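Local structure of hemerythrin HHE cation binding domain protein (Mycobacterium kansasii, 6TYJ) at residues A12-H20 with H114-A125. The protein binds zinc and iron ions within a hemerythrin-like helical bundle. Sequence-based numbering, arbitrary orientation.
Sequences AYEVLKEHH and HADEEERDMIPA. With ZN (zinc ion), chain B.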
# COMPACT_ATOMS: atom_id res chain seq x y z
N ALA A 12 13.63 8.74 0.59
CA ALA A 12 12.26 8.40 0.94
C ALA A 12 11.37 8.32 -0.29
O ALA A 12 10.49 7.46 -0.36
CB ALA A 12 11.70 9.42 1.93
N TYR A 13 11.58 9.23 -1.26
CA TYR A 13 10.77 9.22 -2.47
C TYR A 13 10.99 7.95 -3.26
O TYR A 13 10.03 7.33 -3.75
CB TYR A 13 11.10 10.42 -3.36
CG TYR A 13 11.04 11.77 -2.65
CD1 TYR A 13 10.12 12.00 -1.64
CD2 TYR A 13 11.88 12.80 -3.02
CE1 TYR A 13 10.06 13.25 -1.01
CE2 TYR A 13 11.83 14.03 -2.41
CZ TYR A 13 10.92 14.26 -1.40
OH TYR A 13 10.90 15.51 -0.81
N GLU A 14 12.25 7.55 -3.42
CA GLU A 14 12.56 6.35 -4.18
C GLU A 14 11.98 5.11 -3.52
O GLU A 14 11.45 4.23 -4.20
CB GLU A 14 14.08 6.22 -4.34
CG GLU A 14 14.69 7.34 -5.17
CD GLU A 14 16.21 7.36 -5.13
OE1 GLU A 14 16.79 6.74 -4.21
OE2 GLU A 14 16.82 7.99 -6.01
N VAL A 15 12.08 5.03 -2.19
CA VAL A 15 11.50 3.89 -1.49
C VAL A 15 10.02 3.76 -1.83
O VAL A 15 9.54 2.67 -2.14
CB VAL A 15 11.70 4.02 0.03
CG1 VAL A 15 10.84 2.99 0.77
CG2 VAL A 15 13.14 3.81 0.37
N LEU A 16 9.28 4.87 -1.75
CA LEU A 16 7.84 4.79 -1.99
C LEU A 16 7.55 4.53 -3.46
O LEU A 16 6.66 3.75 -3.78
CB LEU A 16 7.13 6.05 -1.53
CG LEU A 16 7.13 6.23 -0.01
CD1 LEU A 16 6.51 7.56 0.28
CD2 LEU A 16 6.33 5.11 0.63
N LYS A 17 8.27 5.20 -4.36
CA LYS A 17 8.00 4.97 -5.78
C LYS A 17 8.33 3.54 -6.16
O LYS A 17 7.58 2.89 -6.92
CB LYS A 17 8.77 5.99 -6.63
CG LYS A 17 8.20 7.39 -6.50
CD LYS A 17 9.05 8.46 -7.17
CE LYS A 17 8.76 8.54 -8.64
NZ LYS A 17 9.76 9.41 -9.33
N GLU A 18 9.46 3.02 -5.67
CA GLU A 18 9.79 1.64 -6.00
C GLU A 18 8.75 0.68 -5.43
O GLU A 18 8.43 -0.34 -6.05
CB GLU A 18 11.19 1.29 -5.49
CG GLU A 18 12.29 1.97 -6.28
CD GLU A 18 13.67 1.74 -5.70
OE1 GLU A 18 13.87 0.69 -5.05
OE2 GLU A 18 14.54 2.61 -5.88
N HIS A 19 8.21 0.99 -4.26
CA HIS A 19 7.21 0.08 -3.70
C HIS A 19 5.87 0.19 -4.42
O HIS A 19 5.16 -0.82 -4.55
CB HIS A 19 7.05 0.32 -2.20
CG HIS A 19 6.50 -0.88 -1.49
ND1 HIS A 19 5.55 -0.79 -0.49
CD2 HIS A 19 6.76 -2.20 -1.65
CE1 HIS A 19 5.25 -2.01 -0.07
NE2 HIS A 19 5.97 -2.88 -0.75
N HIS A 20 5.53 1.38 -4.92
CA HIS A 20 4.33 1.51 -5.76
C HIS A 20 4.45 0.63 -7.01
O HIS A 20 3.46 0.02 -7.43
CB HIS A 20 4.09 2.96 -6.19
CG HIS A 20 3.56 3.86 -5.10
ND1 HIS A 20 3.69 5.23 -5.17
CD2 HIS A 20 2.90 3.59 -3.96
CE1 HIS A 20 3.16 5.77 -4.08
NE2 HIS A 20 2.64 4.80 -3.34
N HIS A 114 -4.55 5.64 -5.44
CA HIS A 114 -3.74 6.02 -4.29
C HIS A 114 -2.38 6.52 -4.75
O HIS A 114 -1.95 7.64 -4.40
CB HIS A 114 -3.54 4.83 -3.34
CG HIS A 114 -2.28 4.93 -2.50
ND1 HIS A 114 -2.18 5.73 -1.38
CD2 HIS A 114 -1.05 4.36 -2.65
CE1 HIS A 114 -0.96 5.65 -0.89
NE2 HIS A 114 -0.26 4.81 -1.62
N ALA A 115 -1.68 5.66 -5.48
CA ALA A 115 -0.32 5.93 -5.91
C ALA A 115 -0.26 7.14 -6.81
O ALA A 115 0.58 8.03 -6.61
CB ALA A 115 0.25 4.70 -6.63
N ASP A 116 -1.15 7.20 -7.82
CA ASP A 116 -1.17 8.35 -8.72
C ASP A 116 -1.39 9.65 -7.97
O ASP A 116 -0.72 10.66 -8.24
CB ASP A 116 -2.26 8.17 -9.80
CG ASP A 116 -1.97 7.02 -10.76
OD1 ASP A 116 -2.93 6.56 -11.44
OD2 ASP A 116 -0.81 6.57 -10.86
N GLU A 117 -2.35 9.67 -7.03
CA GLU A 117 -2.62 10.91 -6.30
C GLU A 117 -1.43 11.28 -5.41
O GLU A 117 -1.06 12.45 -5.31
CB GLU A 117 -3.89 10.79 -5.46
CG GLU A 117 -4.35 12.11 -4.77
CD GLU A 117 -3.79 12.31 -3.34
OE1 GLU A 117 -3.60 11.32 -2.60
OE2 GLU A 117 -3.55 13.48 -2.96
N GLU A 118 -0.82 10.28 -4.79
CA GLU A 118 0.34 10.54 -3.95
C GLU A 118 1.52 11.04 -4.78
O GLU A 118 2.22 11.97 -4.37
CB GLU A 118 0.72 9.26 -3.21
CG GLU A 118 1.76 9.47 -2.12
CD GLU A 118 2.15 8.17 -1.47
OE1 GLU A 118 2.96 8.25 -0.49
OE2 GLU A 118 1.66 7.12 -1.94
N GLU A 119 1.76 10.43 -5.94
CA GLU A 119 2.90 10.88 -6.74
C GLU A 119 2.65 12.22 -7.42
O GLU A 119 3.62 12.86 -7.86
CB GLU A 119 3.26 9.78 -7.76
CG GLU A 119 3.83 8.56 -7.07
CD GLU A 119 4.16 7.42 -8.01
OE1 GLU A 119 3.97 7.61 -9.23
OE2 GLU A 119 4.61 6.36 -7.53
N ARG A 120 1.40 12.69 -7.46
CA ARG A 120 1.10 14.04 -7.92
C ARG A 120 1.35 15.08 -6.82
O ARG A 120 1.93 16.14 -7.08
CB ARG A 120 -0.36 14.12 -8.38
CG ARG A 120 -0.80 15.55 -8.72
CD ARG A 120 -2.24 15.64 -9.24
NE ARG A 120 -3.23 15.74 -8.16
CZ ARG A 120 -4.19 14.84 -7.96
NH1 ARG A 120 -4.30 13.78 -8.75
NH2 ARG A 120 -5.05 15.01 -6.96
N ASP A 121 0.87 14.80 -5.61
CA ASP A 121 0.71 15.78 -4.55
C ASP A 121 1.77 15.70 -3.46
O ASP A 121 2.06 16.71 -2.83
CB ASP A 121 -0.65 15.60 -3.85
CG ASP A 121 -1.82 16.00 -4.71
OD1 ASP A 121 -1.61 16.62 -5.78
OD2 ASP A 121 -2.96 15.70 -4.31
N MET A 122 2.33 14.51 -3.21
CA MET A 122 3.06 14.27 -1.97
C MET A 122 4.46 13.69 -2.16
O MET A 122 5.19 13.58 -1.16
CB MET A 122 2.26 13.34 -1.04
CG MET A 122 1.00 13.98 -0.45
SD MET A 122 1.39 15.23 0.79
CE MET A 122 1.55 14.16 2.21
N ILE A 123 4.85 13.36 -3.39
CA ILE A 123 6.18 12.88 -3.74
C ILE A 123 6.67 13.65 -4.95
O ILE A 123 6.16 13.43 -6.06
CB ILE A 123 6.18 11.37 -4.04
CG1 ILE A 123 5.66 10.56 -2.85
CG2 ILE A 123 7.58 10.90 -4.48
CD1 ILE A 123 5.43 9.07 -3.19
N PRO A 124 7.65 14.57 -4.82
CA PRO A 124 8.35 14.97 -3.59
C PRO A 124 7.46 15.74 -2.64
O PRO A 124 6.32 16.04 -2.98
CB PRO A 124 9.49 15.87 -4.07
CG PRO A 124 9.55 15.70 -5.54
CD PRO A 124 8.18 15.29 -5.99
N ALA A 125 7.99 16.08 -1.47
CA ALA A 125 7.17 16.71 -0.46
C ALA A 125 6.60 18.03 -0.97
O ALA A 125 7.24 18.74 -1.77
CB ALA A 125 7.96 16.95 0.82
ZN ZN B . 1.84 4.98 -1.42
O HOH W 1 5.89 4.44 -8.91
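H20, H114 and E118 meet at one zinc ion, bound by H20 NE2 and H114 NE2, both at 2.1 Å, and by E118 OE2 at 2.2 Å. H54 and E58 of helix 38-65 complete the five ligands. E118 arrives as an extended arm, CG anti to its backbone N (chi1 -170°), and its carboxylate plane is turned 68° from the H20 ring. The far ring nitrogen of H20 is occupied too: ND1 donates a nearly straight hydrogen bond, 2.8 Å long, to E119 OE2, which lies close to the ring plane, while the N-H meets the carboxylate on its anti side and tilted out of its plane. E119 is thus a second-shell residue that, with the metal, holds the H20 ring in its rotation; a water that donates to both E119 OE2 and K17 O ties this carboxylate back to helix 12-32. A115 CB sits over the centre of one H20 face, 3.7 Å from the centroid, in a CH-pi contact, while L16 O lies above the opposite face. Beyond the metal, I123 wedges CD1 against L16 CB and CG2 against Y13 CB. P124, which follows a cis peptide bond, crosses over one face of the Y13 ring, and A125 N donates to Y13 OH at 3.0 Å, almost linearly. The near-antiparallel segments 12-20 and 114-121, crossing at -156°, are joined through the His- and Glu-lined metal centre characteristic of the hemerythrin four-helix bundle.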